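PDB 1E6Y: methyl-coenzyme M reductase subunit beta from Methanosarcina barkeri, which forms part of methyl-coenzyme M reductase I, the nickel enzyme that reduces methyl-coenzyme M with coenzyme B to methane and the heterodisulfide in the last step of methanogenesis. Local coordinates for residues Val4-Asp9 with Ser16-Met21; Ser154-Ser159 with Gly169-Ile174; Asn246-Ile251 with Thr307-Leu312. All coordinates share one frame; numbering follows the deposited sequence.

Contact 1 of 3, residues Val4-Asp9 with Ser16-Met21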
ATOM      1  N   VAL E   4     -26.728  -7.656 -35.379  1.00 12.08           N
ATOM      2  CA  VAL E   4     -25.802  -6.913 -36.221  1.00 12.39           C
ATOM      3  C   VAL E   4     -25.195  -7.877 -37.232  1.00 11.99           C
ATOM      4  O   VAL E   4     -25.269  -9.096 -37.057  1.00 12.69           O
ATOM      5  CB  VAL E   4     -24.656  -6.291 -35.384  1.00 12.11           C
ATOM      6  CG1 VAL E   4     -25.207  -5.256 -34.411  1.00 12.47           C
ATOM      7  CG2 VAL E   4     -23.903  -7.383 -34.625  1.00 12.41           C
ATOM      8  N   ASP E   5     -24.620  -7.333 -38.300  1.00 12.13           N
ATOM      9  CA  ASP E   5     -23.765  -8.115 -39.184  1.00 12.21           C
ATOM     10  C   ASP E   5     -22.316  -7.828 -38.811  1.00 12.61           C
ATOM     11  O   ASP E   5     -21.936  -6.672 -38.641  1.00 12.54           O
ATOM     12  CB  ASP E   5     -24.003  -7.728 -40.647  1.00 12.96           C
ATOM     13  CG  ASP E   5     -25.427  -8.008 -41.112  1.00 13.91           C
ATOM     14  OD1 ASP E   5     -26.153  -8.788 -40.459  1.00 13.42           O
ATOM     15  OD2 ASP E   5     -25.813  -7.457 -42.161  1.00 15.59           O
ATOM     16  N   ILE E   6     -21.522  -8.878 -38.639  1.00 12.19           N
ATOM     17  CA  ILE E   6     -20.116  -8.714 -38.274  1.00 12.30           C
ATOM     18  C   ILE E   6     -19.239  -8.671 -39.522  1.00 12.12           C
ATOM     19  O   ILE E   6     -19.320  -9.552 -40.380  1.00 11.01           O
ATOM     20  CB  ILE E   6     -19.632  -9.862 -37.346  1.00 12.62           C
ATOM     21  CG1 ILE E   6     -20.444  -9.869 -36.045  1.00 13.91           C
ATOM     22  CG2 ILE E   6     -18.144  -9.716 -37.053  1.00 13.42           C
ATOM     23  CD1 ILE E   6     -20.360  -8.581 -35.248  1.00 15.41           C
ATOM     24  N   TYR E   7     -18.450  -7.607 -39.643  1.00 11.45           N
ATOM     25  CA  TYR E   7     -17.495  -7.444 -40.739  1.00 11.89           C
ATOM     26  C   TYR E   7     -16.072  -7.466 -40.184  1.00 12.08           C
ATOM     27  O   TYR E   7     -15.829  -6.966 -39.082  1.00 11.70           O
ATOM     28  CB  TYR E   7     -17.729  -6.109 -41.455  1.00 11.91           C
ATOM     29  CG  TYR E   7     -18.959  -6.072 -42.335  1.00 12.32           C
ATOM     30  CD1 TYR E   7     -20.241  -6.038 -41.778  1.00 12.44           C
ATOM     31  CD2 TYR E   7     -18.844  -6.030 -43.724  1.00 12.63           C
ATOM     32  CE1 TYR E   7     -21.370  -5.964 -42.581  1.00 12.98           C
ATOM     33  CE2 TYR E   7     -19.967  -5.955 -44.536  1.00 12.88           C
ATOM     34  CZ  TYR E   7     -21.225  -5.925 -43.958  1.00 13.56           C
ATOM     35  OH  TYR E   7     -22.341  -5.879 -44.759  1.00 15.27           O
ATOM     36  N   ASP E   8     -15.127  -8.002 -40.956  1.00 12.52           N
ATOM     37  CA  ASP E   8     -13.738  -8.039 -40.503  1.00 13.23           C
ATOM     38  C   ASP E   8     -13.013  -6.707 -40.669  1.00 13.82           C
ATOM     39  O   ASP E   8     -13.605  -5.708 -41.082  1.00 13.65           O
ATOM     40  CB  ASP E   8     -12.952  -9.182 -41.184  1.00 13.69           C
ATOM     41  CG  ASP E   8     -12.786  -9.001 -42.700  1.00 14.60           C
ATOM     42  OD1 ASP E   8     -12.388  -9.982 -43.356  1.00 14.83           O
ATOM     43  OD2 ASP E   8     -12.997  -7.894 -43.236  1.00 14.90           O
ATOM     44  N   ASP E   9     -11.719  -6.714 -40.366  1.00 14.76           N
ATOM     45  CA  ASP E   9     -10.898  -5.508 -40.403  1.00 16.03           C
ATOM     46  C   ASP E   9     -10.732  -4.915 -41.803  1.00 16.46           C
ATOM     47  O   ASP E   9     -10.341  -3.758 -41.940  1.00 17.53           O
ATOM     48  CB  ASP E   9      -9.522  -5.799 -39.796  1.00 15.96           C
ATOM     49  CG  ASP E   9      -8.779  -6.902 -40.531  1.00 16.84           C
ATOM     50  OD1 ASP E   9      -7.613  -6.680 -40.916  1.00 18.10           O
ATOM     51  OD2 ASP E   9      -9.352  -7.996 -40.709  1.00 18.15           O
ATOM     52  N   SER E  16     -23.870 -12.728 -40.733  1.00 12.46           N
ATOM     53  CA  SER E  16     -25.039 -11.858 -40.679  1.00 11.72           C
ATOM     54  C   SER E  16     -25.948 -12.228 -39.518  1.00 11.81           C
ATOM     55  O   SER E  16     -25.883 -13.342 -39.000  1.00 12.35           O
ATOM     56  CB  SER E  16     -25.823 -11.947 -41.986  1.00 11.84           C
ATOM     57  OG  SER E  16     -25.026 -11.540 -43.082  1.00 13.24           O
ATOM     58  N   ASN E  17     -26.797 -11.286 -39.118  1.00 11.66           N
ATOM     59  CA  ASN E  17     -27.854 -11.536 -38.143  1.00 11.61           C
ATOM     60  C   ASN E  17     -27.325 -12.152 -36.853  1.00 12.04           C
ATOM     61  O   ASN E  17     -27.840 -13.163 -36.373  1.00 11.81           O
ATOM     62  CB  ASN E  17     -28.934 -12.430 -38.760  1.00 12.17           C
ATOM     63  CG  ASN E  17     -29.543 -11.821 -40.005  1.00 12.48           C
ATOM     64  OD1 ASN E  17     -30.046 -10.703 -39.972  1.00 14.09           O
ATOM     65  ND2 ASN E  17     -29.440 -12.525 -41.125  1.00 12.77           N
ATOM     66  N   VAL E  18     -26.255 -11.556 -36.334  1.00 11.89           N
ATOM     67  CA  VAL E  18     -25.680 -11.957 -35.054  1.00 11.83           C
ATOM     68  C   VAL E  18     -26.359 -11.198 -33.917  1.00 12.02           C
ATOM     69  O   VAL E  18     -26.332  -9.963 -33.872  1.00 12.14           O
ATOM     70  CB  VAL E  18     -24.157 -11.677 -35.018  1.00 11.95           C
ATOM     71  CG1 VAL E  18     -23.571 -12.107 -33.681  1.00 12.12           C
ATOM     72  CG2 VAL E  18     -23.461 -12.411 -36.157  1.00 11.35           C
ATOM     73  N   ASP E  19     -27.007 -11.939 -33.023  1.00 11.68           N
ATOM     74  CA  ASP E  19     -27.617 -11.352 -31.837  1.00 11.63           C
ATOM     75  C   ASP E  19     -26.499 -10.854 -30.928  1.00 11.43           C
ATOM     76  O   ASP E  19     -25.564 -11.596 -30.631  1.00 12.03           O
ATOM     77  CB  ASP E  19     -28.454 -12.405 -31.108  1.00 11.82           C
ATOM     78  CG  ASP E  19     -29.400 -11.800 -30.088  1.00 12.78           C
ATOM     79  OD1 ASP E  19     -28.924 -11.169 -29.125  1.00 12.49           O
ATOM     80  OD2 ASP E  19     -30.624 -11.984 -30.233  1.00 13.62           O
ATOM     81  N   ILE E  20     -26.605  -9.609 -30.472  1.00 11.32           N
ATOM     82  CA  ILE E  20     -25.545  -9.021 -29.656  1.00 11.64           C
ATOM     83  C   ILE E  20     -25.364  -9.740 -28.318  1.00 11.93           C
ATOM     84  O   ILE E  20     -24.273  -9.731 -27.749  1.00 11.29           O
ATOM     85  CB  ILE E  20     -25.778  -7.507 -29.407  1.00 11.65           C
ATOM     86  CG1 ILE E  20     -27.050  -7.284 -28.592  1.00 12.38           C
ATOM     87  CG2 ILE E  20     -25.850  -6.766 -30.734  1.00 12.43           C
ATOM     88  CD1 ILE E  20     -27.196  -5.869 -28.086  1.00 12.86           C
ATOM     89  N   MET E  21     -26.404 -10.437 -27.867  1.00 11.75           N
ATOM     90  CA  MET E  21     -26.323 -11.235 -26.644  1.00 12.46           C
ATOM     91  C   MET E  21     -25.352 -12.405 -26.785  1.00 12.31           C
ATOM     92  O   MET E  21     -24.762 -12.850 -25.800  1.00 11.94           O
ATOM     93  CB  MET E  21     -27.704 -11.768 -26.263  1.00 13.80           C
ATOM     94  CG  MET E  21     -28.665 -10.700 -25.787  1.00 15.71           C
ATOM     95  SD  MET E  21     -28.113  -9.923 -24.257  1.00 17.62           S
ATOM     96  CE  MET E  21     -28.747  -8.265 -24.486  1.00 18.13           C
TER
HETATM   97  O   HOH W   1     -28.690  -8.878 -41.730  1.00 31.89           O
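Val4 and Val18 form an antiparallel hydrogen-bonded pair: Val4 N gives to Val18 O at 2.8 Å, and Val18 N gives to Val4 O at 2.7 Å. Asn17 and Val18 both face Val4, which makes a G1 beta bulge in the hairpin of strands 3-7 and 13-19. Asn17 N gives a fairly straight bond to Asp5 OD1 (2.9 Å, 166° at the hydrogen), coming in nearly along the C-O axis. The Asp5 carboxylate lies beside its own backbone N, chi1 -62°, which brings OD1 over the corner at Ser16-Asn17. A water gives one hydrogen to Asp5 OD1 and the other to Asn17 OD1. With an alanine here instead of Asp5, Asn17 N would probably lose its acceptor and the bridging water one of its two anchors. The apolar side chains lie on the buried side. The Val4 and Ile20 side chains cross at about a right angle, with Val4 CG1 4.0 Å from Ile20 CG2. Ile6 CG1 meets Val18 CG2 at 3.9 Å. Helix 228-241 packs on Val4 and Ile20, and Ile426 on Ile6. The hairpin is thus two-sided: a carboxylate grips the bulge N-H and a water ties the same oxygen to the Asn17 side chain, while aliphatic groups pack against helices.

Contact 2 of 3, residues Ser154-Ser159 with Gly169-Ile174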
ATOM      1  N   SER E 154      16.210 -17.326  -8.735  1.00 11.56           N
ATOM      2  CA  SER E 154      16.019 -15.894  -8.940  1.00 11.68           C
ATOM      3  C   SER E 154      16.323 -15.424 -10.356  1.00 11.47           C
ATOM      4  O   SER E 154      15.861 -14.359 -10.765  1.00 11.76           O
ATOM      5  CB  SER E 154      16.858 -15.095  -7.947  1.00 12.68           C
ATOM      6  OG  SER E 154      16.169 -14.979  -6.717  1.00 15.84           O
ATOM      7  N   ALA E 155      17.098 -16.209 -11.102  1.00  9.98           N
ATOM      8  CA  ALA E 155      17.286 -15.939 -12.526  1.00 10.44           C
ATOM      9  C   ALA E 155      15.933 -15.993 -13.229  1.00 10.00           C
ATOM     10  O   ALA E 155      15.673 -15.222 -14.152  1.00 10.33           O
ATOM     11  CB  ALA E 155      18.242 -16.955 -13.141  1.00 10.21           C
ATOM     12  N   VAL E 156      15.045 -16.837 -12.709  1.00  9.89           N
ATOM     13  CA  VAL E 156      13.707 -17.009 -13.264  1.00  9.70           C
ATOM     14  C   VAL E 156      12.682 -16.102 -12.571  1.00  9.10           C
ATOM     15  O   VAL E 156      11.953 -15.363 -13.234  1.00  9.38           O
ATOM     16  CB  VAL E 156      13.244 -18.487 -13.146  1.00  9.64           C
ATOM     17  CG1 VAL E 156      11.885 -18.673 -13.805  1.00 10.33           C
ATOM     18  CG2 VAL E 156      14.271 -19.414 -13.784  1.00  9.87           C
ATOM     19  N   TRP E 157      12.680 -16.119 -11.239  1.00  9.03           N
ATOM     20  CA  TRP E 157      11.639 -15.473 -10.437  1.00  8.27           C
ATOM     21  C   TRP E 157      11.966 -14.037 -10.024  1.00  8.88           C
ATOM     22  O   TRP E 157      11.132 -13.362  -9.417  1.00  8.84           O
ATOM     23  CB  TRP E 157      11.367 -16.291  -9.170  1.00  8.56           C
ATOM     24  CG  TRP E 157      10.678 -17.604  -9.390  1.00  8.06           C
ATOM     25  CD1 TRP E 157      11.261 -18.781  -9.760  1.00  8.02           C
ATOM     26  CD2 TRP E 157       9.310 -17.911  -9.099  1.00  8.07           C
ATOM     27  NE1 TRP E 157      10.348 -19.807  -9.698  1.00  8.60           N
ATOM     28  CE2 TRP E 157       9.140 -19.302  -9.295  1.00  8.47           C
ATOM     29  CE3 TRP E 157       8.207 -17.147  -8.686  1.00  8.42           C
ATOM     30  CZ2 TRP E 157       7.914 -19.946  -9.092  1.00  8.63           C
ATOM     31  CZ3 TRP E 157       6.987 -17.788  -8.483  1.00  7.91           C
ATOM     32  CH2 TRP E 157       6.853 -19.175  -8.686  1.00  8.34           C
ATOM     33  N   GLY E 158      13.211 -13.616 -10.233  1.00  8.75           N
ATOM     34  CA  GLY E 158      13.626 -12.288  -9.808  1.00  9.14           C
ATOM     35  C   GLY E 158      13.619 -12.098  -8.299  1.00  9.28           C
ATOM     36  O   GLY E 158      14.143 -12.931  -7.558  1.00  9.94           O
ATOM     37  N   SER E 159      12.990 -11.018  -7.839  1.00  9.62           N
ATOM     38  CA  SER E 159      12.993 -10.676  -6.417  1.00  8.89           C
ATOM     39  C   SER E 159      11.810 -11.225  -5.624  1.00  9.08           C
ATOM     40  O   SER E 159      11.707 -10.988  -4.421  1.00  7.98           O
ATOM     41  CB  SER E 159      13.067  -9.162  -6.231  1.00  9.16           C
ATOM     42  OG  SER E 159      14.415  -8.732  -6.152  1.00  9.41           O
ATOM     43  N   GLY E 169      12.692 -10.748 -12.943  1.00 10.16           N
ATOM     44  CA  GLY E 169      12.633 -12.129 -13.384  1.00 10.45           C
ATOM     45  C   GLY E 169      12.510 -12.213 -14.895  1.00 10.43           C
ATOM     46  O   GLY E 169      12.700 -11.216 -15.595  1.00 11.08           O
ATOM     47  N   GLN E 170      12.171 -13.393 -15.405  1.00 10.85           N
ATOM     48  CA  GLN E 170      12.135 -13.607 -16.849  1.00 11.26           C
ATOM     49  C   GLN E 170      10.824 -14.236 -17.311  1.00 12.16           C
ATOM     50  O   GLN E 170      10.775 -14.889 -18.355  1.00 12.14           O
ATOM     51  CB  GLN E 170      13.315 -14.482 -17.284  1.00 11.64           C
ATOM     52  CG  GLN E 170      14.686 -13.909 -16.940  1.00 11.59           C
ATOM     53  CD  GLN E 170      14.987 -12.616 -17.674  1.00 12.24           C
ATOM     54  OE1 GLN E 170      14.461 -12.365 -18.758  1.00 13.22           O
ATOM     55  NE2 GLN E 170      15.862 -11.798 -17.095  1.00 11.31           N
ATOM     56  N   VAL E 171       9.766 -14.037 -16.530  1.00 11.98           N
ATOM     57  CA  VAL E 171       8.445 -14.558 -16.869  1.00 12.99           C
ATOM     58  C   VAL E 171       7.449 -13.405 -16.930  1.00 13.87           C
ATOM     59  O   VAL E 171       7.389 -12.583 -16.014  1.00 13.42           O
ATOM     60  CB  VAL E 171       7.953 -15.590 -15.816  1.00 13.25           C
ATOM     61  CG1 VAL E 171       6.628 -16.196 -16.253  1.00 13.58           C
ATOM     62  CG2 VAL E 171       8.994 -16.680 -15.619  1.00 13.03           C
ATOM     63  N   GLN E 172       6.739 -13.295 -18.050  1.00 14.29           N
ATOM     64  CA  GLN E 172       5.703 -12.275 -18.214  1.00 15.46           C
ATOM     65  C   GLN E 172       4.476 -12.897 -18.857  1.00 14.51           C
ATOM     66  O   GLN E 172       4.595 -13.755 -19.730  1.00 14.60           O
ATOM     67  CB  GLN E 172       6.164 -11.146 -19.137  1.00 17.95           C
ATOM     68  CG  GLN E 172       7.447 -10.436 -18.769  1.00 21.78           C
ATOM     69  CD  GLN E 172       7.827  -9.402 -19.820  1.00 23.90           C
ATOM     70  OE1 GLN E 172       6.978  -8.942 -20.589  1.00 25.02           O
ATOM     71  NE2 GLN E 172       9.115  -9.069 -19.891  1.00 25.00           N
ATOM     72  N   GLY E 173       3.316 -12.326 -18.558  1.00 13.77           N
ATOM     73  CA  GLY E 173       2.117 -12.652 -19.304  1.00 12.55           C
ATOM     74  C   GLY E 173       1.479 -11.393 -19.859  1.00 11.61           C
ATOM     75  O   GLY E 173       2.041 -10.302 -19.747  1.00 11.59           O
ATOM     76  N   ILE E 174       0.305 -11.544 -20.461  1.00 11.14           N
ATOM     77  CA  ILE E 174      -0.461 -10.409 -20.962  1.00 10.64           C
ATOM     78  C   ILE E 174      -1.071  -9.608 -19.808  1.00 10.56           C
ATOM     79  O   ILE E 174      -1.177  -8.383 -19.882  1.00 10.19           O
ATOM     80  CB  ILE E 174      -1.577 -10.892 -21.923  1.00 11.10           C
ATOM     81  CG1 ILE E 174      -0.942 -11.540 -23.156  1.00 11.52           C
ATOM     82  CG2 ILE E 174      -2.468  -9.732 -22.343  1.00 11.87           C
ATOM     83  CD1 ILE E 174      -1.920 -12.262 -24.042  1.00 11.88           C
TER
HETATM   84  O   HOH W   2      16.417 -12.504 -14.196  1.00 10.93           O
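Gly169 CA packs against the C-terminal end of helix 149-157, 3.3 Å from Val156 O and 3.5 Å from Gly158 N. This is the tight part of the contact. The two backbones come together at Gly158 and Gly169, with their CA atoms 3.7 Å apart. A side chain on either glycine would run into the other segment. Gly158 also has positive phi (66°) where the chain leaves the helix, a conformation that suits glycine. Next to this spot, Gln170 N gives a hydrogen bond to Val156 O (2.9 Å), tilted 30° from the carbonyl plane. Val156 CG1 and Val171 CG2 meet at 4.0 Å. Ile49 and Ala131 also pack on Val156, and Val42 and Val44 on Val171.

The watery side is at Gln170. Its CG lies 3.2 Å from Ala155 O. The chain then bends at chi2 (-65°) and the amide stands further off, so that a water spans the distance: it accepts from Gln170 NE2 and donates to Ala155 O at 2.8 Å. The contact joins a helix end to the start of strand 171-172, outermost in this chain's four-stranded antiparallel sheet. Close glycine backbones and one valine pair make the join, and a water and a backbone N-H serve the carbonyls of Ala155 and Val156 in the last helical turn.

Contact 3 of 3, residues Asn246-Ile251 with Thr307-Leu312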
ATOM      1  N   ASN E 246     -20.397  -2.890 -40.638  1.00 11.75           N
ATOM      2  CA  ASN E 246     -19.327  -2.200 -41.358  1.00 11.61           C
ATOM      3  C   ASN E 246     -19.337  -0.691 -41.130  1.00 11.83           C
ATOM      4  O   ASN E 246     -18.707   0.057 -41.878  1.00 11.88           O
ATOM      5  CB  ASN E 246     -19.418  -2.491 -42.864  1.00 11.68           C
ATOM      6  CG  ASN E 246     -18.068  -2.780 -43.488  1.00 12.04           C
ATOM      7  OD1 ASN E 246     -17.126  -3.178 -42.805  1.00 11.77           O
ATOM      8  ND2 ASN E 246     -17.975  -2.608 -44.802  1.00 12.71           N
ATOM      9  N   LEU E 247     -20.012  -0.256 -40.069  1.00 12.61           N
ATOM     10  CA  LEU E 247     -20.162   1.168 -39.779  1.00 12.86           C
ATOM     11  C   LEU E 247     -18.813   1.821 -39.498  1.00 12.47           C
ATOM     12  O   LEU E 247     -18.468   2.831 -40.113  1.00 12.68           O
ATOM     13  CB  LEU E 247     -21.100   1.371 -38.586  1.00 14.66           C
ATOM     14  CG  LEU E 247     -21.533   2.809 -38.299  1.00 16.31           C
ATOM     15  CD1 LEU E 247     -22.305   3.363 -39.489  1.00 18.01           C
ATOM     16  CD2 LEU E 247     -22.389   2.854 -37.038  1.00 17.36           C
ATOM     17  N   LEU E 248     -18.029   1.198 -38.622  1.00 11.26           N
ATOM     18  CA  LEU E 248     -16.696   1.689 -38.287  1.00 11.70           C
ATOM     19  C   LEU E 248     -15.815   1.775 -39.531  1.00 11.63           C
ATOM     20  O   LEU E 248     -15.249   2.826 -39.824  1.00 12.08           O
ATOM     21  CB  LEU E 248     -16.036   0.772 -37.250  1.00 11.30           C
ATOM     22  CG  LEU E 248     -14.553   1.019 -36.943  1.00 11.43           C
ATOM     23  CD1 LEU E 248     -14.368   2.374 -36.269  1.00 12.09           C
ATOM     24  CD2 LEU E 248     -14.032  -0.093 -36.055  1.00 11.63           C
ATOM     25  N   TYR E 249     -15.753   0.680 -40.282  1.00 11.55           N
ATOM     26  CA  TYR E 249     -14.947   0.614 -41.495  1.00 12.02           C
ATOM     27  C   TYR E 249     -15.373   1.662 -42.527  1.00 11.89           C
ATOM     28  O   TYR E 249     -14.527   2.324 -43.130  1.00 12.12           O
ATOM     29  CB  TYR E 249     -15.038  -0.786 -42.110  1.00 11.87           C
ATOM     30  CG  TYR E 249     -14.216  -0.952 -43.366  1.00 12.60           C
ATOM     31  CD1 TYR E 249     -12.881  -1.342 -43.301  1.00 12.77           C
ATOM     32  CD2 TYR E 249     -14.759  -0.662 -44.619  1.00 13.01           C
ATOM     33  CE1 TYR E 249     -12.104  -1.437 -44.450  1.00 14.04           C
ATOM     34  CE2 TYR E 249     -13.992  -0.752 -45.771  1.00 13.78           C
ATOM     35  CZ  TYR E 249     -12.665  -1.140 -45.683  1.00 14.06           C
ATOM     36  OH  TYR E 249     -11.904  -1.230 -46.825  1.00 14.79           O
ATOM     37  N   ASP E 250     -16.679   1.784 -42.744  1.00 11.87           N
ATOM     38  CA  ASP E 250     -17.213   2.695 -43.753  1.00 12.47           C
ATOM     39  C   ASP E 250     -16.989   4.156 -43.392  1.00 12.46           C
ATOM     40  O   ASP E 250     -16.663   4.971 -44.257  1.00 12.91           O
ATOM     41  CB  ASP E 250     -18.711   2.446 -43.965  1.00 12.50           C
ATOM     42  CG  ASP E 250     -18.992   1.194 -44.781  1.00 13.13           C
ATOM     43  OD1 ASP E 250     -18.052   0.612 -45.363  1.00 13.70           O
ATOM     44  OD2 ASP E 250     -20.169   0.790 -44.846  1.00 13.19           O
ATOM     45  N   ILE E 251     -17.163   4.487 -42.115  1.00 12.32           N
ATOM     46  CA  ILE E 251     -16.951   5.855 -41.655  1.00 12.16           C
ATOM     47  C   ILE E 251     -15.480   6.241 -41.791  1.00 12.28           C
ATOM     48  O   ILE E 251     -15.164   7.330 -42.277  1.00 11.80           O
ATOM     49  CB  ILE E 251     -17.420   6.036 -40.189  1.00 12.20           C
ATOM     50  CG1 ILE E 251     -18.949   5.935 -40.131  1.00 12.45           C
ATOM     51  CG2 ILE E 251     -16.965   7.391 -39.644  1.00 12.01           C
ATOM     52  CD1 ILE E 251     -19.530   5.993 -38.729  1.00 13.15           C
ATOM     53  N   THR E 307     -15.976   7.710 -32.087  1.00  9.10           N
ATOM     54  CA  THR E 307     -14.766   7.945 -31.304  1.00  9.31           C
ATOM     55  C   THR E 307     -13.587   7.141 -31.859  1.00  9.21           C
ATOM     56  O   THR E 307     -12.485   7.673 -32.023  1.00  8.77           O
ATOM     57  CB  THR E 307     -14.990   7.569 -29.815  1.00 10.22           C
ATOM     58  OG1 THR E 307     -16.043   8.375 -29.270  1.00 10.04           O
ATOM     59  CG2 THR E 307     -13.720   7.789 -29.003  1.00 10.08           C
ATOM     60  N   LEU E 308     -13.827   5.870 -32.168  1.00  9.24           N
ATOM     61  CA  LEU E 308     -12.784   5.017 -32.730  1.00  9.06           C
ATOM     62  C   LEU E 308     -12.493   5.370 -34.189  1.00  9.41           C
ATOM     63  O   LEU E 308     -11.334   5.403 -34.604  1.00  9.08           O
ATOM     64  CB  LEU E 308     -13.177   3.542 -32.614  1.00  9.63           C
ATOM     65  CG  LEU E 308     -12.168   2.518 -33.150  1.00  9.65           C
ATOM     66  CD1 LEU E 308     -10.806   2.712 -32.495  1.00  9.88           C
ATOM     67  CD2 LEU E 308     -12.691   1.115 -32.889  1.00 10.13           C
ATOM     68  N   ALA E 309     -13.541   5.670 -34.952  1.00  9.65           N
ATOM     69  CA  ALA E 309     -13.376   6.074 -36.347  1.00  9.84           C
ATOM     70  C   ALA E 309     -12.523   7.337 -36.449  1.00  9.90           C
ATOM     71  O   ALA E 309     -11.572   7.394 -37.233  1.00  9.81           O
ATOM     72  CB  ALA E 309     -14.737   6.300 -36.993  1.00 10.24           C
ATOM     73  N   ALA E 310     -12.803   8.302 -35.574  1.00 10.19           N
ATOM     74  CA  ALA E 310     -12.037   9.543 -35.515  1.00  9.52           C
ATOM     75  C   ALA E 310     -10.585   9.277 -35.131  1.00  9.66           C
ATOM     76  O   ALA E 310      -9.680   9.927 -35.645  1.00  9.60           O
ATOM     77  CB  ALA E 310     -12.675  10.510 -34.525  1.00 10.02           C
ATOM     78  N   THR E 311     -10.367   8.314 -34.235  1.00  9.05           N
ATOM     79  CA  THR E 311      -9.016   7.914 -33.840  1.00  9.01           C
ATOM     80  C   THR E 311      -8.256   7.339 -35.032  1.00  8.85           C
ATOM     81  O   THR E 311      -7.120   7.734 -35.306  1.00  9.21           O
ATOM     82  CB  THR E 311      -9.044   6.857 -32.707  1.00  9.02           C
ATOM     83  OG1 THR E 311      -9.607   7.435 -31.522  1.00  9.32           O
ATOM     84  CG2 THR E 311      -7.637   6.363 -32.399  1.00  9.36           C
ATOM     85  N   LEU E 312      -8.898   6.429 -35.757  1.00  8.90           N
ATOM     86  CA  LEU E 312      -8.281   5.808 -36.922  1.00  9.80           C
ATOM     87  C   LEU E 312      -7.954   6.836 -38.006  1.00 10.08           C
ATOM     88  O   LEU E 312      -6.891   6.774 -38.621  1.00  9.94           O
ATOM     89  CB  LEU E 312      -9.195   4.709 -37.479  1.00 11.30           C
ATOM     90  CG  LEU E 312      -9.349   3.475 -36.582  1.00 12.79           C
ATOM     91  CD1 LEU E 312     -10.331   2.496 -37.201  1.00 14.14           C
ATOM     92  CD2 LEU E 312      -7.997   2.813 -36.388  1.00 15.36           C
TER
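Leu248 points its two methyls at helix 296-318. Both rest on Leu308, and CD1 alone goes on to Ala309 and Leu312. CG stands anti to the backbone N, chi1 171°, and this sends the branch toward helix 296-318. Leu248 CD2 meets Leu308 CD2 at 3.6 Å, the two side chains lying oblique to each other. Leu248 CD1 is 3.8 Å from Leu308 CG and sits over the backbone at Ala309 N (3.6 Å). From there it also touches Ala309 CB at 4.0 Å and Leu312 CD1 at 4.1 Å.

One turn on, Ile251 makes a simpler contact. Its CG2 branch meets Ala309 CB at 3.6 Å, and CB of both residues points toward the opposite helix. The small Ala309 side chain is touched by both Leu248 and Ile251. The axes of the two short segments come within 9.2 Å and cross at -39°, with Leu248 and Ala309 the nearest residues by CA.

Neighbouring helices also pack here: Cys389 on Leu308, Ala392 on Leu312, and Ser267 and Arg271 on Ile251. Thr66 of the gamma subunit also reaches Leu312. All the side chains that meet between the two segments are aliphatic, so the helices join here through buried apolar packing, with no polar bond between these side chains to set a direction.

Contacts 1 and 3 are neighbours, with centres about 16 Å apart, although one belongs to the N-terminal and the other to the C-terminal family domain of the subunit. They touch where Tyr7 packs on Asn246 and Asp9 on Tyr249, so the N-terminal hairpin leans on the start of helix 247-255. Contact 2 lies about 40 Å from the centre of contact 1, on the other side of the chain's centre. No two contacts hold the same elements. Contact 1 is partly buried and mixes a strand ladder, a carboxylate and aliphatic groups. Contact 2 is buried and relies mainly on backbone, with a water at one side. Contact 3, also buried, joins two helices through aliphatic side chains. All three lie away from the coenzyme sites.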